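Local coordinates for protein 3-hydroxyacyl-CoA dehydrogenase (Burkholderia thailandensis, PDB 4XGN) that binds NAD and probably uses it to oxidise 3-hydroxyacyl-CoA thioesters to their 3-oxoacyl forms, as a short-chain dehydrogenase with a Rossmann fold, at residues N14-T19 with Q237-P242; G93-A98 with A164-S169; V149-V154 with A229-L234. All blocks are in the same frame, centred on the assembly; numbering follows the deposited sequence.

Contact 1: residues N14-T19 with Q237-P242; sequences NVFLIT and QIFENP
F16 and F239 meet ring to ring, and this one pair makes the whole contact between strand 15-19 and the end of helix 228-240. The closest atoms are CD2 of F16 and CE2 of F239, 3.5 Å apart. CE2 of F16 sits 3.7 Å above one face of the F239 ring, displaced toward its rim. With planes inclined at 45° and centroids 5.0 Å apart, the pair is neither a parallel stack nor a T-shape; the side chains approach from opposite directions and pass alongside. In both residues CG stands anti to the carbonyl carbon, and the rings enter the layer between sheet and helix from its two sides.

The next shell holds them there. L33 of helix 24-35 touches both rings, while V89 of strand 85-90 and V147 and V149 of strand 146-151 pack against F239. R190 NH1 bonds to I238 O near the helix end. Further out, N241 ND2 gives a nearly straight hydrogen bond (172°) to Q237 OE1, 2.9 Å away, and a second to the backbone oxygen of E230 of the second subunit, so the far side of this helix end belongs to a subunit interface. No hydrogen bond or charge pair links the two segments: strand and helix are joined through buried aromatic carbon alone, by dispersion and exclusion of water.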
# COMPACT_ATOMS: atom_id res chain seq x y z
N ASN A 14 -13.61 28.47 -16.43
CA ASN A 14 -14.32 27.21 -16.32
C ASN A 14 -14.89 27.11 -14.92
O ASN A 14 -14.49 27.88 -14.02
CB ASN A 14 -13.41 26.01 -16.62
CG ASN A 14 -13.16 25.85 -18.11
OD1 ASN A 14 -14.11 25.91 -18.92
ND2 ASN A 14 -11.91 25.71 -18.49
N VAL A 15 -15.80 26.16 -14.75
CA VAL A 15 -16.52 26.02 -13.49
C VAL A 15 -16.05 24.84 -12.64
O VAL A 15 -15.83 23.75 -13.16
CB VAL A 15 -18.05 25.93 -13.74
CG1 VAL A 15 -18.84 25.72 -12.44
CG2 VAL A 15 -18.52 27.20 -14.42
N PHE A 16 -15.96 25.10 -11.33
CA PHE A 16 -15.52 24.09 -10.33
C PHE A 16 -16.51 24.03 -9.21
O PHE A 16 -16.81 25.06 -8.59
CB PHE A 16 -14.14 24.45 -9.79
CG PHE A 16 -13.14 24.49 -10.86
CD1 PHE A 16 -13.01 25.64 -11.63
CD2 PHE A 16 -12.46 23.33 -11.25
CE1 PHE A 16 -12.16 25.68 -12.70
CE2 PHE A 16 -11.60 23.37 -12.34
CZ PHE A 16 -11.45 24.55 -13.05
N LEU A 17 -17.01 22.82 -8.99
CA LEU A 17 -18.02 22.52 -7.96
C LEU A 17 -17.26 21.98 -6.78
O LEU A 17 -16.48 21.01 -6.95
CB LEU A 17 -19.05 21.52 -8.48
CG LEU A 17 -20.06 20.99 -7.43
CD1 LEU A 17 -20.87 22.10 -6.79
CD2 LEU A 17 -20.99 20.00 -8.13
N ILE A 18 -17.42 22.63 -5.63
CA ILE A 18 -16.65 22.33 -4.46
C ILE A 18 -17.64 22.04 -3.31
O ILE A 18 -18.30 22.95 -2.81
CB ILE A 18 -15.73 23.46 -4.05
CG1 ILE A 18 -14.81 23.90 -5.23
CG2 ILE A 18 -14.88 23.06 -2.86
CD1 ILE A 18 -13.98 25.12 -4.94
N THR A 19 -17.63 20.80 -2.84
CA THR A 19 -18.45 20.41 -1.69
C THR A 19 -17.67 20.71 -0.43
O THR A 19 -16.43 20.64 -0.41
CB THR A 19 -18.92 18.97 -1.69
OG1 THR A 19 -17.86 18.10 -1.30
CG2 THR A 19 -19.55 18.57 -3.03
N GLN A 237 -2.63 21.36 -9.06
CA GLN A 237 -1.66 20.49 -9.79
C GLN A 237 -2.38 19.31 -10.44
O GLN A 237 -2.10 18.94 -11.57
CB GLN A 237 -0.52 20.05 -8.89
CG GLN A 237 0.33 18.90 -9.45
CD GLN A 237 1.19 19.25 -10.66
OE1 GLN A 237 1.71 18.33 -11.32
NE2 GLN A 237 1.32 20.54 -10.98
N ILE A 238 -3.30 18.68 -9.69
CA ILE A 238 -4.08 17.61 -10.24
C ILE A 238 -4.91 18.05 -11.44
O ILE A 238 -4.93 17.36 -12.46
CB ILE A 238 -4.97 16.95 -9.18
CG1 ILE A 238 -4.11 16.22 -8.15
CG2 ILE A 238 -6.03 16.07 -9.87
CD1 ILE A 238 -4.83 15.88 -6.85
N PHE A 239 -5.59 19.20 -11.34
CA PHE A 239 -6.27 19.74 -12.51
C PHE A 239 -5.36 19.99 -13.69
O PHE A 239 -5.73 19.64 -14.78
CB PHE A 239 -7.05 21.03 -12.16
CG PHE A 239 -8.28 20.81 -11.29
CD1 PHE A 239 -9.08 19.70 -11.42
CD2 PHE A 239 -8.67 21.80 -10.39
CE1 PHE A 239 -10.21 19.53 -10.61
CE2 PHE A 239 -9.80 21.66 -9.60
CZ PHE A 239 -10.57 20.52 -9.70
N GLU A 240 -4.15 20.51 -13.46
CA GLU A 240 -3.25 20.89 -14.54
C GLU A 240 -2.33 19.78 -15.05
O GLU A 240 -1.58 20.04 -15.99
CB GLU A 240 -2.45 22.13 -14.13
CG GLU A 240 -3.38 23.33 -13.87
CD GLU A 240 -2.69 24.62 -13.47
OE1 GLU A 240 -1.55 24.60 -12.93
OE2 GLU A 240 -3.29 25.69 -13.68
N ASN A 241 -2.32 18.61 -14.43
CA ASN A 241 -1.40 17.55 -14.86
C ASN A 241 -2.16 16.41 -15.50
O ASN A 241 -2.78 15.59 -14.81
CB ASN A 241 -0.53 17.07 -13.71
CG ASN A 241 0.64 16.24 -14.18
OD1 ASN A 241 0.55 15.50 -15.18
ND2 ASN A 241 1.77 16.37 -13.48
N PRO A 242 -2.11 16.31 -16.83
CA PRO A 242 -2.89 15.29 -17.52
C PRO A 242 -2.56 13.86 -17.18
O PRO A 242 -3.37 12.99 -17.48
CB PRO A 242 -2.59 15.57 -18.99
CG PRO A 242 -2.23 16.98 -18.99
CD PRO A 242 -1.35 17.10 -17.82

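Contact 2: residues G93-A98 with A164-S169; sequences GIAPAA and AAYAAS. With NAD (nicotinamide-adenine-dinucleotide), chain I; EDO (1,2-ethanediol), chain J.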
# COMPACT_ATOMS: atom_id res chain seq x y z
N GLY A 93 -17.22 16.65 4.70
CA GLY A 93 -16.89 15.53 5.56
C GLY A 93 -17.02 15.91 7.00
O GLY A 93 -17.05 17.11 7.33
N ILE A 94 -17.15 14.88 7.86
CA ILE A 94 -17.19 15.00 9.29
C ILE A 94 -16.21 13.96 9.86
O ILE A 94 -15.93 12.95 9.20
CB ILE A 94 -18.60 14.76 9.89
CG1 ILE A 94 -19.21 13.47 9.36
CG2 ILE A 94 -19.52 15.91 9.53
CD1 ILE A 94 -20.51 13.07 10.02
N ALA A 95 -15.69 14.23 11.07
CA ALA A 95 -14.69 13.36 11.71
C ALA A 95 -15.00 13.13 13.19
O ALA A 95 -14.25 13.53 14.06
CB ALA A 95 -13.30 13.91 11.53
N PRO A 96 -16.11 12.47 13.48
CA PRO A 96 -16.37 12.14 14.89
C PRO A 96 -15.42 11.05 15.42
O PRO A 96 -14.64 10.51 14.65
CB PRO A 96 -17.85 11.73 14.91
CG PRO A 96 -18.18 11.36 13.51
CD PRO A 96 -17.17 11.97 12.57
N ALA A 97 -15.35 10.90 16.73
CA ALA A 97 -14.50 9.90 17.32
C ALA A 97 -15.33 9.06 18.30
O ALA A 97 -16.13 9.59 19.07
CB ALA A 97 -13.35 10.56 18.06
N ALA A 98 -15.08 7.77 18.29
CA ALA A 98 -15.69 6.85 19.23
C ALA A 98 -14.96 5.52 19.08
O ALA A 98 -14.71 5.08 17.96
CB ALA A 98 -17.16 6.64 18.92
N ALA A 164 -12.30 4.42 13.92
CA ALA A 164 -12.78 3.34 13.06
C ALA A 164 -13.77 3.80 11.98
O ALA A 164 -13.60 3.49 10.79
CB ALA A 164 -13.37 2.23 13.87
N ALA A 165 -14.75 4.62 12.37
CA ALA A 165 -15.72 5.12 11.39
C ALA A 165 -15.09 6.04 10.34
O ALA A 165 -15.29 5.85 9.15
CB ALA A 165 -16.85 5.86 12.06
N TYR A 166 -14.32 7.01 10.80
CA TYR A 166 -13.65 7.96 9.91
C TYR A 166 -12.67 7.23 8.98
O TYR A 166 -12.71 7.41 7.77
CB TYR A 166 -12.92 8.99 10.74
CG TYR A 166 -12.34 10.13 9.94
CD1 TYR A 166 -13.16 11.04 9.31
CD2 TYR A 166 -10.99 10.35 9.93
CE1 TYR A 166 -12.63 12.12 8.63
CE2 TYR A 166 -10.45 11.42 9.23
CZ TYR A 166 -11.28 12.32 8.62
OH TYR A 166 -10.79 13.44 7.94
N ALA A 167 -11.87 6.34 9.55
CA ALA A 167 -10.93 5.58 8.74
C ALA A 167 -11.63 4.70 7.72
O ALA A 167 -11.25 4.67 6.55
CB ALA A 167 -10.07 4.71 9.63
N ALA A 168 -12.70 4.02 8.13
CA ALA A 168 -13.48 3.25 7.15
C ALA A 168 -13.97 4.09 5.99
O ALA A 168 -13.85 3.72 4.86
CB ALA A 168 -14.66 2.57 7.81
N SER A 169 -14.54 5.24 6.31
CA SER A 169 -15.04 6.11 5.30
C SER A 169 -13.99 6.63 4.36
O SER A 169 -14.21 6.67 3.16
CB SER A 169 -15.86 7.26 5.92
OG SER A 169 -15.03 8.28 6.47
PA NAD I . -14.46 21.81 7.84
O1A NAD I . -15.31 21.31 8.95
O2A NAD I . -13.81 23.15 8.01
O5B NAD I . -15.27 21.81 6.46
C5B NAD I . -16.15 20.76 6.11
C4B NAD I . -17.36 21.34 5.36
O4B NAD I . -18.10 20.26 5.12
C3B NAD I . -18.21 22.25 6.28
O3B NAD I . -18.38 23.55 5.80
C2B NAD I . -19.48 21.39 6.38
O2B NAD I . -20.65 22.23 6.71
C1B NAD I . -19.55 20.68 5.25
N9A NAD I . -20.33 19.49 5.38
C8A NAD I . -20.38 18.58 6.41
N7A NAD I . -21.33 17.63 6.14
C5A NAD I . -21.81 17.97 4.95
C6A NAD I . -22.77 17.37 4.17
N6A NAD I . -23.58 16.23 4.46
N1A NAD I . -23.08 17.92 2.98
C2A NAD I . -22.46 19.05 2.53
N3A NAD I . -21.49 19.64 3.29
C4A NAD I . -21.21 19.09 4.49
O3 NAD I . -13.34 20.66 7.78
PN NAD I . -12.16 20.55 6.66
O1N NAD I . -10.90 20.39 7.44
O2N NAD I . -12.13 21.66 5.63
O5D NAD I . -12.51 19.14 5.94
C5D NAD I . -12.50 18.98 4.52
C4D NAD I . -12.24 17.58 4.11
O4D NAD I . -10.95 17.32 4.47
C3D NAD I . -13.13 16.56 4.86
O3D NAD I . -13.49 15.52 4.06
C2D NAD I . -12.13 16.13 5.98
O2D NAD I . -12.55 14.82 6.59
C1D NAD I . -10.98 16.04 5.35
N1N NAD I . -9.75 16.09 6.13
C2N NAD I . -9.44 17.11 7.00
C3N NAD I . -8.26 17.13 7.73
C7N NAD I . -7.91 18.19 8.72
O7N NAD I . -6.98 18.01 9.48
N7N NAD I . -8.63 19.42 8.76
C4N NAD I . -7.34 16.07 7.53
C5N NAD I . -7.63 15.07 6.63
C6N NAD I . -8.81 15.08 5.93
C1 EDO J . -9.22 14.49 11.01
O1 EDO J . -8.85 14.19 9.65
C2 EDO J . -8.75 15.91 11.42
O2 EDO J . -7.31 16.03 11.40
O HOH W 1 -14.34 7.89 13.57
O HOH W 2 -15.29 5.72 15.04
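The Y166 ring carries the methyl group of A95 on one face: CB lies 3.8 Å from the ring centroid and 25° off its normal, a CH-pi contact shifted toward CE1 and CD1. At the ring's edge, near its plane, come the carbonyl oxygen of I94, 3.4 Å from CD1, and ribose oxygen O2D of NAD. Two hydrogen bonds grip the hydroxyl, one to O2D of NAD at 2.6 Å and one to O1 of a 1,2-ethanediol at 2.7 Å; the diol, probably from the crystallisation liquor, approaches obliquely. CG of Y166 lies anti to the backbone N (chi1 -172°), carrying the ring from helix 164-184 past the loop 93-98 and out to the ribose. N119 ND2 ties loop to helix, bonding both I94 O and S169 OG. Toward the helix start two waters bridge the segments: one accepts from Y166 N and lies within hydrogen-bonding distance of P96 O, the other likewise links A165 N and A98 O. Y166 and K170, which also bonds NAD, are spaced as in the YxxxK motif of short-chain dehydrogenases, where the tyrosine is the usual catalytic acid-base; with N119 and S153 they are consistent with that family's Asn-Ser-Tyr-Lys active site.

Contact 3: residues V149-V154 with A229-L234; sequences VSTASV and AEYAML. With NAD (nicotinamide-adenine-dinucleotide), chain I.
A single buried side-chain hydrogen bond ties the C-terminal end of strand 146-151, an inner strand of the parallel sheet between 85-90 and 189-196, to helix 228-240. Y231 OH donates to T151 OG1 over 2.6 Å, the tyrosine coming in at a slant to the threonine. The threonine oxygen also bonds to N90 O on the neighbouring strand, so it has two partners and the tyrosine hydroxyl spends its proton on it. Y231 has CG anti to its backbone N (chi1 173°), and its ring reaches in among L25 and T29 of helix 24-35, C91 and I194. V149, two residues earlier on the same strand face, only brushes the hydroxyl, CG1 4.4 Å from Y231 OH.

The other branch of T151 serves the cofactor: CG2 lies 3.4 Å from O4D of the nicotinamide ribose. A152 O stands 3.4 Å from C6N of the nicotinamide ring, and S153 OG, which caps A155 N, is 3.8 Å from C5N. K170 NZ bonds to T151 O and also to NAD. A strand end that opens into a loop against the nicotinamide and carries the active-site serine, here probably S153, is a hallmark of the Rossmann-fold short-chain dehydrogenases.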
# COMPACT_ATOMS: atom_id res chain seq x y z
N VAL A 149 -11.67 15.37 -7.96
CA VAL A 149 -10.74 15.25 -6.83
C VAL A 149 -11.55 15.02 -5.56
O VAL A 149 -12.46 15.76 -5.26
CB VAL A 149 -9.90 16.51 -6.65
CG1 VAL A 149 -8.93 16.35 -5.49
CG2 VAL A 149 -9.11 16.81 -7.93
N SER A 150 -11.23 13.96 -4.83
CA SER A 150 -11.87 13.68 -3.54
C SER A 150 -10.87 13.74 -2.41
O SER A 150 -9.64 13.70 -2.63
CB SER A 150 -12.56 12.36 -3.59
OG SER A 150 -13.53 12.30 -4.62
N THR A 151 -11.40 13.89 -1.19
CA THR A 151 -10.57 14.02 -0.01
C THR A 151 -10.74 12.80 0.86
O THR A 151 -11.83 12.52 1.38
CB THR A 151 -10.90 15.29 0.80
OG1 THR A 151 -10.99 16.44 -0.08
CG2 THR A 151 -9.85 15.51 1.86
N ALA A 152 -9.68 12.01 1.00
CA ALA A 152 -9.64 10.98 1.95
C ALA A 152 -9.02 11.58 3.25
O ALA A 152 -9.53 12.57 3.76
CB ALA A 152 -8.91 9.77 1.41
N SER A 153 -7.96 10.97 3.78
CA SER A 153 -7.25 11.35 5.02
C SER A 153 -6.17 10.32 5.16
O SER A 153 -6.30 9.20 4.67
CB SER A 153 -8.17 11.20 6.24
OG SER A 153 -7.45 11.33 7.45
N VAL A 154 -5.12 10.67 5.91
CA VAL A 154 -4.14 9.70 6.33
C VAL A 154 -4.79 8.64 7.24
O VAL A 154 -4.28 7.54 7.35
CB VAL A 154 -2.92 10.35 7.01
CG1 VAL A 154 -2.17 11.25 6.03
CG2 VAL A 154 -3.28 11.04 8.32
N ALA A 229 -4.46 26.56 1.85
CA ALA A 229 -3.84 26.90 0.58
C ALA A 229 -2.96 25.80 0.03
O ALA A 229 -2.78 25.68 -1.20
CB ALA A 229 -3.04 28.20 0.70
N GLU A 230 -2.35 25.03 0.92
CA GLU A 230 -1.43 23.98 0.49
C GLU A 230 -2.18 22.78 -0.05
O GLU A 230 -1.70 22.09 -0.96
CB GLU A 230 -0.51 23.61 1.65
CG GLU A 230 0.40 24.79 1.97
CD GLU A 230 1.11 24.74 3.31
OE1 GLU A 230 0.63 24.15 4.30
OE2 GLU A 230 2.21 25.36 3.36
N TYR A 231 -3.34 22.48 0.54
CA TYR A 231 -4.25 21.54 -0.04
C TYR A 231 -4.69 21.99 -1.42
O TYR A 231 -4.67 21.25 -2.41
CB TYR A 231 -5.46 21.32 0.90
CG TYR A 231 -6.54 20.45 0.28
CD1 TYR A 231 -7.53 21.01 -0.46
CD2 TYR A 231 -6.56 19.06 0.46
CE1 TYR A 231 -8.50 20.22 -1.06
CE2 TYR A 231 -7.54 18.26 -0.12
CZ TYR A 231 -8.51 18.86 -0.89
OH TYR A 231 -9.51 18.12 -1.49
N ALA A 232 -5.09 23.26 -1.48
CA ALA A 232 -5.56 23.81 -2.70
C ALA A 232 -4.52 23.83 -3.81
O ALA A 232 -4.87 23.57 -4.94
CB ALA A 232 -6.07 25.21 -2.47
N MET A 233 -3.26 24.04 -3.46
CA MET A 233 -2.19 23.98 -4.43
C MET A 233 -2.11 22.61 -5.08
O MET A 233 -1.89 22.51 -6.30
CB MET A 233 -0.83 24.22 -3.76
CG MET A 233 -0.46 25.64 -3.36
SD MET A 233 1.09 25.51 -2.40
CE MET A 233 2.05 24.69 -3.64
N LEU A 234 -2.27 21.54 -4.27
CA LEU A 234 -2.24 20.21 -4.83
C LEU A 234 -3.45 19.93 -5.70
O LEU A 234 -3.35 19.27 -6.73
CB LEU A 234 -2.12 19.15 -3.72
CG LEU A 234 -1.95 17.69 -4.17
CD1 LEU A 234 -0.82 17.49 -5.14
CD2 LEU A 234 -1.85 16.82 -2.94
PA NAD I . -14.46 21.81 7.84
O1A NAD I . -15.31 21.31 8.95
O2A NAD I . -13.81 23.15 8.01
O5B NAD I . -15.27 21.81 6.46
C5B NAD I . -16.15 20.76 6.11
C4B NAD I . -17.36 21.34 5.36
O4B NAD I . -18.10 20.26 5.12
C3B NAD I . -18.21 22.25 6.28
O3B NAD I . -18.38 23.55 5.80
C2B NAD I . -19.48 21.39 6.38
O2B NAD I . -20.65 22.23 6.71
C1B NAD I . -19.55 20.68 5.25
N9A NAD I . -20.33 19.49 5.38
C8A NAD I . -20.38 18.58 6.41
N7A NAD I . -21.33 17.63 6.14
C5A NAD I . -21.81 17.97 4.95
C6A NAD I . -22.77 17.37 4.17
N6A NAD I . -23.58 16.23 4.46
N1A NAD I . -23.08 17.92 2.98
C2A NAD I . -22.46 19.05 2.53
N3A NAD I . -21.49 19.64 3.29
C4A NAD I . -21.21 19.09 4.49
O3 NAD I . -13.34 20.66 7.78
PN NAD I . -12.16 20.55 6.66
O1N NAD I . -10.90 20.39 7.44
O2N NAD I . -12.13 21.66 5.63
O5D NAD I . -12.51 19.14 5.94
C5D NAD I . -12.50 18.98 4.52
C4D NAD I . -12.24 17.58 4.11
O4D NAD I . -10.95 17.32 4.47
C3D NAD I . -13.13 16.56 4.86
O3D NAD I . -13.49 15.52 4.06
C2D NAD I . -12.13 16.13 5.98
O2D NAD I . -12.55 14.82 6.59
C1D NAD I . -10.98 16.04 5.35
N1N NAD I . -9.75 16.09 6.13
C2N NAD I . -9.44 17.11 7.00
C3N NAD I . -8.26 17.13 7.73
C7N NAD I . -7.91 18.19 8.72
O7N NAD I . -6.98 18.01 9.48
N7N NAD I . -8.63 19.42 8.76
C4N NAD I . -7.34 16.07 7.53
C5N NAD I . -7.63 15.07 6.63
C6N NAD I . -8.81 15.08 5.93

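Contacts 1 and 3 lie in the core and share helix 228-240 and the parallel sheet. Their centres are 12 Å apart, and they touch where I238 CG2 meets V149 CG2 at 3.7 Å. Yet contact 1 is purely aromatic, whereas contact 3, nearer the cofactor, turns on a polar bond; both also reach the second subunit. Contact 2 is only partly buried and joins a loop to helix 164-184, mixing CH-pi packing, water bridges and ligand bonds. Its centre is about 17 Å from that of contact 3, but the two meet at NAD, where Y166 packs on S153. Contacts 1 and 2 lie on opposite sides of the chain's centre.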